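Local atomic coordinates of putative GAF sensor protein (Burkholderia vietnamiensis, PDB entry 5HL6), a protein that probably reduces the R form of free methionine sulfoxide to methionine, as free Met sulfoxide reductases built on a GAF domain do. Residues Ala43-Phe48 / Ala62-Phe67; Cys93-Ala96 / Thr102-Val105; Ala18-Leu23 / Asp152-Gly157; Val130-Thr135 / Ala169-Arg174; Ala25-Gln30 / Glu159-Val164. All blocks are in the same frame, centred on the assembly; numbering follows the deposited sequence.

Interaction 1 (Ala43-Phe48 / Ala62-Phe67); sequences ANAANF and AGFYFF
Where helix 41-55 lies against the central antiparallel sheet of the GAF domain, Ala45 and Phe48, one helical turn apart, meet Phe64 and Phe66, alternate residues of strand 61-67. The short helical segment runs roughly against the strand, at 147° between their directions, with 8.5 Å between the axes. Phe64 does most of the work. Its CG lies anti to the carbonyl carbon (chi1 -66°), and the ring reaches the helix beside the Ala45 peptide. There CE2 comes within 3.4 Å of Ala45 O, which sits at the ring edge and near its plane, a position in which a weakly polarised ring C-H would face a carbonyl oxygen. That oxygen also accepts a hydrogen bond from Ser49 OG. The Ala45 methyl instead lies over one face of the ring near its rim, CB to Phe64 CE2 being 3.9 Å.

Packing a helix on a sheet places every second strand residue in the interface, so Phe64 and Phe66 share the helical side while Tyr65 faces the other way. Phe66 takes the lesser share, its CZ 4.2 Å from Ala45 CB. Phe48 and Phe64 cross at about a right angle as side chains, CD2 of Phe48 lying 3.5 Å from CZ of Phe64. Their ring planes are inclined by 46°, neither stacked nor edge-to-face. Trp140 and Phe165 bring further rings to both, and Ala46 packs on Gly75 of the second subunit.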
# COMPACT_ATOMS: atom_id res chain seq x y z
N ALA B 43 4.06 7.85 -2.16
CA ALA B 43 3.29 8.11 -0.94
C ALA B 43 1.83 8.40 -1.28
O ALA B 43 0.91 7.89 -0.63
CB ALA B 43 3.89 9.30 -0.17
N ASN B 44 1.60 9.25 -2.29
CA ASN B 44 0.22 9.56 -2.67
C ASN B 44 -0.50 8.32 -3.20
O ASN B 44 -1.67 8.10 -2.88
CB ASN B 44 0.19 10.70 -3.69
CG ASN B 44 0.54 12.03 -3.06
OD1 ASN B 44 0.19 12.28 -1.90
ND2 ASN B 44 1.24 12.87 -3.79
N ALA B 45 0.19 7.50 -4.00
CA ALA B 45 -0.42 6.26 -4.48
C ALA B 45 -0.77 5.32 -3.32
O ALA B 45 -1.87 4.76 -3.28
CB ALA B 45 0.51 5.56 -5.47
N ALA B 46 0.14 5.17 -2.35
CA ALA B 46 -0.15 4.31 -1.20
C ALA B 46 -1.32 4.86 -0.39
O ALA B 46 -2.23 4.10 -0.01
CB ALA B 46 1.10 4.15 -0.35
N ASN B 47 -1.33 6.17 -0.13
CA ASN B 47 -2.40 6.76 0.67
C ASN B 47 -3.73 6.73 -0.06
O ASN B 47 -4.78 6.49 0.55
CB ASN B 47 -2.02 8.20 1.07
CG ASN B 47 -1.13 8.23 2.30
OD1 ASN B 47 -1.19 7.31 3.11
ND2 ASN B 47 -0.32 9.28 2.44
N PHE B 48 -3.70 6.98 -1.37
CA PHE B 48 -4.93 6.94 -2.17
C PHE B 48 -5.53 5.53 -2.16
O PHE B 48 -6.74 5.37 -1.93
CB PHE B 48 -4.60 7.39 -3.60
CG PHE B 48 -5.78 7.38 -4.56
CD1 PHE B 48 -6.51 8.54 -4.80
CD2 PHE B 48 -6.12 6.23 -5.25
CE1 PHE B 48 -7.58 8.56 -5.70
CE2 PHE B 48 -7.18 6.22 -6.16
CZ PHE B 48 -7.91 7.38 -6.39
N ALA B 62 -7.75 -3.10 -3.91
CA ALA B 62 -7.79 -1.78 -4.53
C ALA B 62 -6.37 -1.24 -4.61
O ALA B 62 -5.71 -1.09 -3.58
CB ALA B 62 -8.70 -0.84 -3.74
N GLY B 63 -5.91 -0.95 -5.82
CA GLY B 63 -4.54 -0.49 -5.98
C GLY B 63 -4.18 -0.25 -7.44
O GLY B 63 -5.02 -0.38 -8.34
N PHE B 64 -2.91 0.07 -7.63
CA PHE B 64 -2.36 0.51 -8.91
C PHE B 64 -1.49 -0.57 -9.55
O PHE B 64 -0.79 -1.31 -8.87
CB PHE B 64 -1.48 1.75 -8.72
CG PHE B 64 -2.22 2.97 -8.27
CD1 PHE B 64 -2.78 3.83 -9.20
CD2 PHE B 64 -2.35 3.26 -6.92
CE1 PHE B 64 -3.47 4.96 -8.80
CE2 PHE B 64 -3.02 4.40 -6.51
CZ PHE B 64 -3.59 5.25 -7.46
N TYR B 65 -1.52 -0.63 -10.89
CA TYR B 65 -0.43 -1.20 -11.67
C TYR B 65 0.13 -0.06 -12.51
O TYR B 65 -0.63 0.71 -13.11
CB TYR B 65 -0.87 -2.36 -12.58
CG TYR B 65 -1.31 -3.60 -11.85
CD1 TYR B 65 -0.47 -4.70 -11.72
CD2 TYR B 65 -2.59 -3.69 -11.29
CE1 TYR B 65 -0.88 -5.84 -11.05
CE2 TYR B 65 -3.00 -4.81 -10.62
CZ TYR B 65 -2.15 -5.89 -10.49
OH TYR B 65 -2.58 -7.01 -9.80
N PHE B 66 1.46 0.06 -12.53
CA PHE B 66 2.11 1.13 -13.27
C PHE B 66 2.80 0.56 -14.50
O PHE B 66 3.50 -0.46 -14.42
CB PHE B 66 3.09 1.89 -12.38
CG PHE B 66 2.41 2.75 -11.35
CD1 PHE B 66 1.59 3.80 -11.74
CD2 PHE B 66 2.56 2.50 -9.99
CE1 PHE B 66 0.93 4.59 -10.81
CE2 PHE B 66 1.91 3.29 -9.05
CZ PHE B 66 1.10 4.34 -9.47
N PHE B 67 2.59 1.23 -15.64
CA PHE B 67 3.24 0.86 -16.89
C PHE B 67 4.72 1.20 -16.83
O PHE B 67 5.09 2.36 -16.57
CB PHE B 67 2.56 1.59 -18.04
CG PHE B 67 2.98 1.13 -19.39
CD1 PHE B 67 2.80 -0.20 -19.77
CD2 PHE B 67 3.53 2.01 -20.30
CE1 PHE B 67 3.19 -0.63 -21.04
CE2 PHE B 67 3.91 1.59 -21.56
CZ PHE B 67 3.74 0.26 -21.93

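Interaction 2 (Cys93-Ala96 / Thr102-Val105); sequences CGTA and TQVV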
# COMPACT_ATOMS: atom_id res chain seq x y z
N CYS B 93 -7.02 -6.26 -16.37
CA CYS B 93 -6.11 -5.12 -16.22
C CYS B 93 -5.29 -4.86 -17.48
O CYS B 93 -5.11 -3.70 -17.89
CB CYS B 93 -5.18 -5.35 -15.03
SG CYS B 93 -5.98 -5.17 -13.44
N GLY B 94 -4.75 -5.92 -18.09
CA GLY B 94 -4.00 -5.74 -19.32
C GLY B 94 -4.88 -5.27 -20.46
O GLY B 94 -4.45 -4.48 -21.30
N THR B 95 -6.13 -5.75 -20.48
CA THR B 95 -7.09 -5.26 -21.47
C THR B 95 -7.37 -3.78 -21.26
O THR B 95 -7.37 -3.01 -22.23
CB THR B 95 -8.39 -6.07 -21.38
OG1 THR B 95 -8.14 -7.43 -21.76
CG2 THR B 95 -9.45 -5.46 -22.30
N ALA B 96 -7.57 -3.37 -20.02
CA ALA B 96 -7.77 -1.94 -19.75
C ALA B 96 -6.59 -1.12 -20.22
O ALA B 96 -6.76 -0.07 -20.86
CB ALA B 96 -8.01 -1.71 -18.26
N THR B 102 -12.08 1.92 -19.85
CA THR B 102 -12.44 1.41 -18.53
C THR B 102 -13.18 0.09 -18.67
O THR B 102 -14.06 -0.07 -19.53
CB THR B 102 -13.31 2.44 -17.78
OG1 THR B 102 -12.51 3.57 -17.42
CG2 THR B 102 -13.92 1.85 -16.52
N GLN B 103 -12.82 -0.87 -17.82
CA GLN B 103 -13.41 -2.20 -17.82
C GLN B 103 -14.27 -2.35 -16.58
O GLN B 103 -13.82 -2.07 -15.47
CB GLN B 103 -12.33 -3.28 -17.85
CG GLN B 103 -11.31 -3.11 -18.97
CD GLN B 103 -11.90 -3.35 -20.35
OE1 GLN B 103 -12.60 -4.34 -20.59
NE2 GLN B 103 -11.59 -2.44 -21.27
N VAL B 104 -15.51 -2.79 -16.76
CA VAL B 104 -16.42 -3.09 -15.65
C VAL B 104 -16.88 -4.53 -15.83
O VAL B 104 -17.49 -4.87 -16.86
CB VAL B 104 -17.61 -2.12 -15.59
CG1 VAL B 104 -18.50 -2.47 -14.42
CG2 VAL B 104 -17.13 -0.68 -15.50
N VAL B 105 -16.58 -5.37 -14.85
CA VAL B 105 -16.87 -6.79 -14.92
C VAL B 105 -17.86 -7.13 -13.81
O VAL B 105 -17.56 -6.94 -12.63
CB VAL B 105 -15.59 -7.63 -14.79
CG1 VAL B 105 -15.88 -9.10 -15.06
CG2 VAL B 105 -14.52 -7.10 -15.73
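Gln103, at the start of strand 103-105, lays its side chain across two successive residues of helix 91-99, Thr95 and Ala96. The two parts of the glutamine meet different partners. Its aliphatic portion rests on the alanine, with CG 3.7 Å from Ala96 CB, while the amide turns to the threonine. A bend at chi2 (-68°) brings the amide round under the threonine methyl, and the Thr95 and Gln103 side chains cross at about a right angle. Thr95 CG2 stands above the amide plane and is 3.8 Å from each of Gln103 CD, OE1 and NE2, so the methyl rests over the face of the amide.

No polar bond joins the two segments. Gln103 NE2 donates to Gln101 O, which helps fix the rotation of the amide, and Thr95 OG1, on the branch that lies beside the backbone N, bonds to Gly91 O one helical turn back. The contact closes a short helix-to-strand connection: strand 103-105 is an edge strand of the antiparallel GAF-domain sheet and pairs with strand 123-130, whose Val126 also touches Cys93 and Ala96 of helix 91-99.

Interaction 3 (Ala18-Leu23 / Asp152-Gly157); sequences ASKAEL and DEDRSG
Lys20 and Asp154 join the first turns of helix 20-35 and helix 152-176, two neighbouring helices of the GAF domain, in a partly buried electrostatic contact. The charged pairing comes first. Lys20 NZ forms a salt bridge with Asp154 OD2, but the modelled 2.3 Å is too short to be taken literally. A second salt bridge to Asp151 OD2 places the ammonium between two carboxylates, and Asp154 OD1 is bonded to Tyr24 OH.

Apolar contact comes second. Beyond CG the lysine chain is extended (chi3 176°), and it crosses Glu153 at about a right angle, with Lys20 CD 3.7 Å from Glu153 CB. The glutamate carboxylate lies alongside the aliphatic stem rather than the ammonium: Lys20 NZ and Glu153 OE1 are 5.2 Å apart, so any attraction between them is probably weak.

Bonds within each segment form the third group. Ser19 is the N-cap of helix 20-35, and its backbone N donates to Glu22 OE1 at 3.2 Å, one half of a capping box; a negative charge there would probably favour the helix start. On the other helix Arg155 grips Asp152 side-on, NE lying 2.9 Å from Asp152 OD1 and NH1 3.0 Å from Asp152 OD2.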
# COMPACT_ATOMS: atom_id res chain seq x y z
N ALA B 18 -26.35 8.71 1.85
CA ALA B 18 -26.05 9.38 0.60
C ALA B 18 -26.10 8.42 -0.57
O ALA B 18 -25.90 7.20 -0.43
CB ALA B 18 -24.66 10.03 0.67
N SER B 19 -26.37 8.97 -1.75
CA SER B 19 -26.35 8.20 -2.98
C SER B 19 -24.91 7.93 -3.40
O SER B 19 -23.95 8.47 -2.85
CB SER B 19 -27.10 8.94 -4.08
OG SER B 19 -26.52 10.21 -4.29
N LYS B 20 -24.76 7.06 -4.41
CA LYS B 20 -23.42 6.77 -4.93
C LYS B 20 -22.74 8.04 -5.42
O LYS B 20 -21.54 8.24 -5.19
CB LYS B 20 -23.50 5.74 -6.05
CG LYS B 20 -23.74 4.32 -5.57
CD LYS B 20 -23.39 3.31 -6.65
CE LYS B 20 -23.55 1.89 -6.12
NZ LYS B 20 -23.06 0.87 -7.08
N ALA B 21 -23.49 8.92 -6.09
CA ALA B 21 -22.90 10.14 -6.63
C ALA B 21 -22.36 11.03 -5.52
O ALA B 21 -21.24 11.55 -5.61
CB ALA B 21 -23.93 10.89 -7.47
N GLU B 22 -23.14 11.21 -4.45
CA GLU B 22 -22.70 12.06 -3.35
C GLU B 22 -21.51 11.44 -2.62
O GLU B 22 -20.56 12.15 -2.27
CB GLU B 22 -23.86 12.30 -2.38
CG GLU B 22 -24.95 13.18 -2.95
CD GLU B 22 -26.21 13.16 -2.11
OE1 GLU B 22 -26.47 12.13 -1.46
OE2 GLU B 22 -26.94 14.18 -2.10
N LEU B 23 -21.54 10.13 -2.39
CA LEU B 23 -20.44 9.47 -1.69
C LEU B 23 -19.14 9.58 -2.48
O LEU B 23 -18.08 9.87 -1.91
CB LEU B 23 -20.79 8.01 -1.41
N ASP B 152 -22.72 1.37 -13.34
CA ASP B 152 -22.23 2.53 -14.08
C ASP B 152 -22.00 3.74 -13.18
O ASP B 152 -21.20 4.61 -13.53
CB ASP B 152 -23.19 2.89 -15.20
CG ASP B 152 -22.53 3.75 -16.26
OD1 ASP B 152 -21.45 3.34 -16.75
OD2 ASP B 152 -23.06 4.83 -16.57
N GLU B 153 -22.68 3.81 -12.03
CA GLU B 153 -22.39 4.87 -11.07
C GLU B 153 -21.03 4.68 -10.43
O GLU B 153 -20.30 5.65 -10.21
CB GLU B 153 -23.48 4.93 -10.00
CG GLU B 153 -24.78 5.56 -10.44
CD GLU B 153 -25.77 5.68 -9.29
OE1 GLU B 153 -26.24 4.64 -8.80
OE2 GLU B 153 -26.06 6.83 -8.87
N ASP B 154 -20.67 3.43 -10.13
CA ASP B 154 -19.31 3.15 -9.66
C ASP B 154 -18.30 3.44 -10.76
O ASP B 154 -17.19 3.91 -10.49
CB ASP B 154 -19.19 1.71 -9.19
CG ASP B 154 -20.00 1.43 -7.95
OD1 ASP B 154 -19.70 2.03 -6.90
OD2 ASP B 154 -20.94 0.60 -8.03
N ARG B 155 -18.66 3.13 -12.01
CA ARG B 155 -17.78 3.44 -13.13
C ARG B 155 -17.48 4.94 -13.19
O ARG B 155 -16.31 5.35 -13.25
CB ARG B 155 -18.42 2.96 -14.44
CG ARG B 155 -17.50 3.01 -15.65
CD ARG B 155 -17.55 4.35 -16.36
NE ARG B 155 -18.92 4.76 -16.68
CZ ARG B 155 -19.27 5.99 -17.04
NH1 ARG B 155 -20.54 6.27 -17.30
NH2 ARG B 155 -18.35 6.94 -17.13
N SER B 156 -18.52 5.77 -13.15
CA SER B 156 -18.34 7.22 -13.15
C SER B 156 -17.59 7.68 -11.91
O SER B 156 -16.74 8.57 -11.99
CB SER B 156 -19.69 7.92 -13.24
OG SER B 156 -20.33 7.61 -14.46
N GLY B 157 -17.91 7.10 -10.76
CA GLY B 157 -17.27 7.52 -9.52
C GLY B 157 -15.80 7.17 -9.49
O GLY B 157 -14.96 8.00 -9.12

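Interaction 4 (Val130-Thr135 / Ala169-Arg174); sequences VAADGT and AWQKAR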
# COMPACT_ATOMS: atom_id res chain seq x y z
N VAL B 130 -3.96 7.82 -17.86
CA VAL B 130 -3.26 8.36 -19.01
C VAL B 130 -2.89 9.80 -18.72
O VAL B 130 -3.70 10.57 -18.20
CB VAL B 130 -4.13 8.26 -20.28
CG1 VAL B 130 -3.39 8.83 -21.46
CG2 VAL B 130 -4.54 6.80 -20.54
N ALA B 131 -1.65 10.17 -19.06
CA ALA B 131 -1.12 11.49 -18.79
C ALA B 131 -1.66 12.52 -19.78
O ALA B 131 -2.29 12.19 -20.79
CB ALA B 131 0.40 11.47 -18.84
N ALA B 132 -1.38 13.80 -19.51
CA ALA B 132 -1.82 14.87 -20.40
C ALA B 132 -1.23 14.72 -21.80
O ALA B 132 -1.89 15.07 -22.79
CB ALA B 132 -1.45 16.25 -19.82
N ASP B 133 0.00 14.22 -21.91
CA ASP B 133 0.63 14.06 -23.22
C ASP B 133 0.29 12.74 -23.91
O ASP B 133 0.86 12.43 -24.96
CB ASP B 133 2.15 14.21 -23.12
CG ASP B 133 2.80 13.11 -22.31
OD1 ASP B 133 2.12 12.15 -21.88
OD2 ASP B 133 4.03 13.20 -22.11
N GLY B 134 -0.61 11.95 -23.33
CA GLY B 134 -1.02 10.69 -23.93
C GLY B 134 -0.24 9.47 -23.47
O GLY B 134 -0.53 8.36 -23.93
N THR B 135 0.74 9.64 -22.59
CA THR B 135 1.48 8.51 -22.04
C THR B 135 0.58 7.65 -21.17
O THR B 135 -0.20 8.17 -20.35
CB THR B 135 2.65 9.03 -21.19
OG1 THR B 135 3.52 9.83 -22.00
CG2 THR B 135 3.43 7.87 -20.57
N ALA B 169 -1.75 14.40 -8.06
CA ALA B 169 -0.53 13.72 -7.65
C ALA B 169 0.39 13.46 -8.83
O ALA B 169 1.54 13.91 -8.81
CB ALA B 169 -0.85 12.40 -6.92
N TRP B 170 -0.07 12.75 -9.86
CA TRP B 170 0.85 12.32 -10.91
C TRP B 170 1.26 13.48 -11.81
O TRP B 170 2.46 13.76 -11.97
CB TRP B 170 0.23 11.20 -11.75
CG TRP B 170 1.25 10.55 -12.64
CD1 TRP B 170 1.98 9.43 -12.37
CD2 TRP B 170 1.68 11.00 -13.93
NE1 TRP B 170 2.83 9.15 -13.42
CE2 TRP B 170 2.66 10.10 -14.39
CE3 TRP B 170 1.30 12.07 -14.76
CZ2 TRP B 170 3.28 10.23 -15.64
CZ3 TRP B 170 1.94 12.22 -15.99
CH2 TRP B 170 2.91 11.29 -16.42
N GLN B 171 0.28 14.15 -12.43
CA GLN B 171 0.59 15.25 -13.35
C GLN B 171 1.27 16.40 -12.63
O GLN B 171 2.13 17.08 -13.19
CB GLN B 171 -0.68 15.74 -14.03
CG GLN B 171 -0.41 16.59 -15.28
CD GLN B 171 0.06 15.74 -16.46
OE1 GLN B 171 -0.62 14.79 -16.85
NE2 GLN B 171 1.22 16.08 -17.03
N LYS B 172 0.85 16.66 -11.38
CA LYS B 172 1.53 17.66 -10.55
C LYS B 172 3.03 17.38 -10.46
O LYS B 172 3.85 18.28 -10.65
CB LYS B 172 0.89 17.67 -9.16
CG LYS B 172 1.71 18.41 -8.09
CD LYS B 172 1.10 18.28 -6.69
CE LYS B 172 1.56 17.00 -5.97
NZ LYS B 172 0.74 16.72 -4.74
N ALA B 173 3.40 16.12 -10.17
CA ALA B 173 4.82 15.81 -10.06
C ALA B 173 5.51 15.89 -11.42
O ALA B 173 6.61 16.44 -11.53
CB ALA B 173 5.02 14.43 -9.43
N ARG B 174 4.86 15.36 -12.46
CA ARG B 174 5.46 15.38 -13.79
C ARG B 174 5.71 16.80 -14.27
O ARG B 174 6.78 17.09 -14.84
CB ARG B 174 4.55 14.62 -14.76
CG ARG B 174 4.91 14.79 -16.22
CD ARG B 174 6.14 13.98 -16.60
NE ARG B 174 6.65 14.39 -17.91
CZ ARG B 174 7.62 15.30 -18.07
NH1 ARG B 174 8.18 15.87 -17.02
NH2 ARG B 174 8.02 15.62 -19.30
O HOH W 1 2.05 14.63 -19.53
O HOH W 2 4.39 12.93 -19.37
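Ala131 and Ala132 meet Trp170 and Gln171 directly in the tight part of this contact, whereas on its looser, solvent-facing side Asp133 and Arg174 are joined through water. On the tight side the Ala131 methyl presses against the far end of the indole's six-membered ring, CB lying 3.3 Å from Trp170 CZ3 and 3.5 Å from Trp170 CH2. The approach is oblique to the ring, and the closeness of both carbons leaves little slack. With CG anti to the backbone N (chi1 -169°), the indole extends from the helix to the turn.

Next to it Gln171 supplies the direct polar link. Ala132 N donates to Gln171 OE1 at 2.9 Å, with an N-H...O angle of 154°; the donor is tilted from the carbonyl plane by 29°. The other end of the amide marks the boundary with the loose side, since Gln171 NE2 bonds both to Asp175 OD1 and to a water 3.0 Å away that also accepts from Asp133 N.

Further out, water alone spans the gap: a second molecule donates to Asp133 OD2 at 2.8 Å and accepts from Arg174 NE at 3.1 Å, relaying between opposite charges that do not meet. Asp133 is held independently, its OD1 receiving Thr135 N in an Asx turn and Thr135 OG1 from the same face. The segment itself is a type I turn, Ala131 to Gly134, followed by a G1-type bulge in which the glycine takes a positive phi. It links strands 123-130 and 136-144, so helix 152-176 touches the sheet's hairpin end here, with Ile137 of strand 136-144 contacting both Ala131 and Trp170.

Interaction 5 (Ala25-Gln30 / Glu159-Val164); sequences ATLAEQ and EALCRV
Leu161 is the main projection of this helix pair, and its forked end meets Leu27 and Ala28 on the opposing helix. The two short helical segments run almost side by side, their directions differing by 13° and their axes 9.3 Å apart. Ala28 and Leu161 have the nearest CA pair.

The two methyls of Leu161 divide the surface between them. CD2 drops onto the backbone where Ala28 exposes little side chain, 3.5 Å from Ala28 N and 3.6 Å from Ala28 CA, while CD1 turns along the flank to meet CD2 of Leu27 at 3.8 Å. Leu161 holds CG anti to the carbonyl carbon (chi1 -66°), which swings its end towards the other helix although its CB sets off along the interface. The Leu27 and Leu161 side chains cross at about a right angle, so that branch meets branch.

Three residues on, Val164 faces the other helix more directly. Its CG2 lies 3.9 Å from Ala28 O and 4.2 Å from Ala28 CB, and the alanine methyl therefore nests in the notch between Val164 and Leu161, 4.0 Å from Leu161 CD2. One small bump thus fits between two larger ones, and one leucine fills the dip beside it. Beyond this seam Leu161 also touches Phe48 and Val52 of helix 41-55, and Leu27 touches Leu51. Helices 20-35, 41-55 and 152-176 so form the packed helical layer that backs the antiparallel sheet, an architecture characteristic of GAF domains.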
# COMPACT_ATOMS: atom_id res chain seq x y z
N ALA B 25 -18.43 11.89 -4.65
CA ALA B 25 -18.02 13.29 -4.61
C ALA B 25 -17.31 13.63 -3.31
O ALA B 25 -16.29 14.31 -3.31
CB ALA B 25 -19.24 14.20 -4.82
N THR B 26 -17.85 13.15 -2.18
CA THR B 26 -17.19 13.37 -0.90
C THR B 26 -15.81 12.72 -0.88
O THR B 26 -14.83 13.31 -0.40
CB THR B 26 -18.06 12.82 0.23
OG1 THR B 26 -19.24 13.63 0.34
CG2 THR B 26 -17.31 12.82 1.56
N LEU B 27 -15.71 11.49 -1.41
CA LEU B 27 -14.43 10.78 -1.42
C LEU B 27 -13.42 11.47 -2.33
O LEU B 27 -12.22 11.49 -2.02
CB LEU B 27 -14.67 9.33 -1.85
CG LEU B 27 -13.54 8.32 -1.67
CD1 LEU B 27 -12.97 8.38 -0.26
CD2 LEU B 27 -14.03 6.91 -1.98
N ALA B 28 -13.88 12.08 -3.43
CA ALA B 28 -12.98 12.82 -4.32
C ALA B 28 -12.37 14.02 -3.62
O ALA B 28 -11.19 14.34 -3.82
CB ALA B 28 -13.74 13.26 -5.57
N GLU B 29 -13.17 14.72 -2.81
CA GLU B 29 -12.62 15.86 -2.07
C GLU B 29 -11.63 15.40 -1.02
O GLU B 29 -10.60 16.04 -0.80
CB GLU B 29 -13.75 16.68 -1.44
CG GLU B 29 -13.26 17.77 -0.50
CD GLU B 29 -12.32 18.78 -1.18
OE1 GLU B 29 -12.65 19.25 -2.30
OE2 GLU B 29 -11.26 19.09 -0.60
N GLN B 30 -11.93 14.28 -0.34
CA GLN B 30 -10.97 13.71 0.59
C GLN B 30 -9.68 13.32 -0.12
O GLN B 30 -8.58 13.61 0.36
CB GLN B 30 -11.56 12.48 1.28
CG GLN B 30 -12.69 12.75 2.22
CD GLN B 30 -13.21 11.47 2.82
OE1 GLN B 30 -13.94 10.73 2.17
NE2 GLN B 30 -12.81 11.19 4.05
N GLU B 159 -13.85 6.71 -12.03
CA GLU B 159 -13.14 7.55 -13.00
C GLU B 159 -12.89 8.94 -12.43
O GLU B 159 -11.83 9.53 -12.66
CB GLU B 159 -13.92 7.62 -14.31
CG GLU B 159 -13.85 6.30 -15.08
CD GLU B 159 -14.72 6.26 -16.32
OE1 GLU B 159 -15.58 7.15 -16.47
OE2 GLU B 159 -14.53 5.33 -17.13
N ALA B 160 -13.85 9.47 -11.66
CA ALA B 160 -13.64 10.78 -11.06
C ALA B 160 -12.56 10.72 -9.98
O ALA B 160 -11.77 11.65 -9.84
CB ALA B 160 -14.95 11.32 -10.49
N LEU B 161 -12.51 9.62 -9.22
CA LEU B 161 -11.43 9.47 -8.24
C LEU B 161 -10.07 9.43 -8.94
O LEU B 161 -9.12 10.07 -8.49
CB LEU B 161 -11.63 8.22 -7.39
CG LEU B 161 -12.83 8.19 -6.44
CD1 LEU B 161 -12.85 6.91 -5.64
CD2 LEU B 161 -12.81 9.42 -5.52
N CYS B 162 -9.98 8.68 -10.05
CA CYS B 162 -8.71 8.58 -10.75
C CYS B 162 -8.29 9.91 -11.36
O CYS B 162 -7.09 10.21 -11.41
CB CYS B 162 -8.78 7.47 -11.81
SG CYS B 162 -8.86 5.81 -11.05
N ARG B 163 -9.25 10.74 -11.80
CA ARG B 163 -8.88 12.08 -12.28
C ARG B 163 -8.23 12.89 -11.17
O ARG B 163 -7.30 13.67 -11.43
CB ARG B 163 -10.11 12.81 -12.82
CG ARG B 163 -10.56 12.29 -14.17
CD ARG B 163 -11.50 13.27 -14.88
NE ARG B 163 -12.84 13.30 -14.28
CZ ARG B 163 -13.78 12.38 -14.50
NH1 ARG B 163 -13.53 11.36 -15.31
NH2 ARG B 163 -14.96 12.49 -13.91
N VAL B 164 -8.69 12.73 -9.93
CA VAL B 164 -8.06 13.45 -8.82
C VAL B 164 -6.62 12.99 -8.65
O VAL B 164 -5.70 13.82 -8.52
CB VAL B 164 -8.87 13.26 -7.52
CG1 VAL B 164 -8.06 13.75 -6.33
CG2 VAL B 164 -10.19 14.01 -7.62

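How the interactions relate
Interactions 1 and 5 are the buried contacts, carried by aromatic and aliphatic carbon, whereas interactions 2, 3 and 4 are only partly buried, and charge or water enters the last two. Interactions 3 and 5 hold the same helices, 20-35 and 152-176: a salt bridge at their partly exposed starts gives way to leucine, alanine and valine about two turns on. Helix 152-176 continues to interaction 4, where it reaches a hairpin turn. Interaction 1 seats helix 41-55 on the sheet; interaction 5 packs two helices of the same layer, the two meeting through Phe48 and Leu161. Interaction 2 adjoins the opposite side of strand 61-67, where Tyr65 meets Cys93, and Thr102 probably hydrogen-bonds to Glu159 of the long helix.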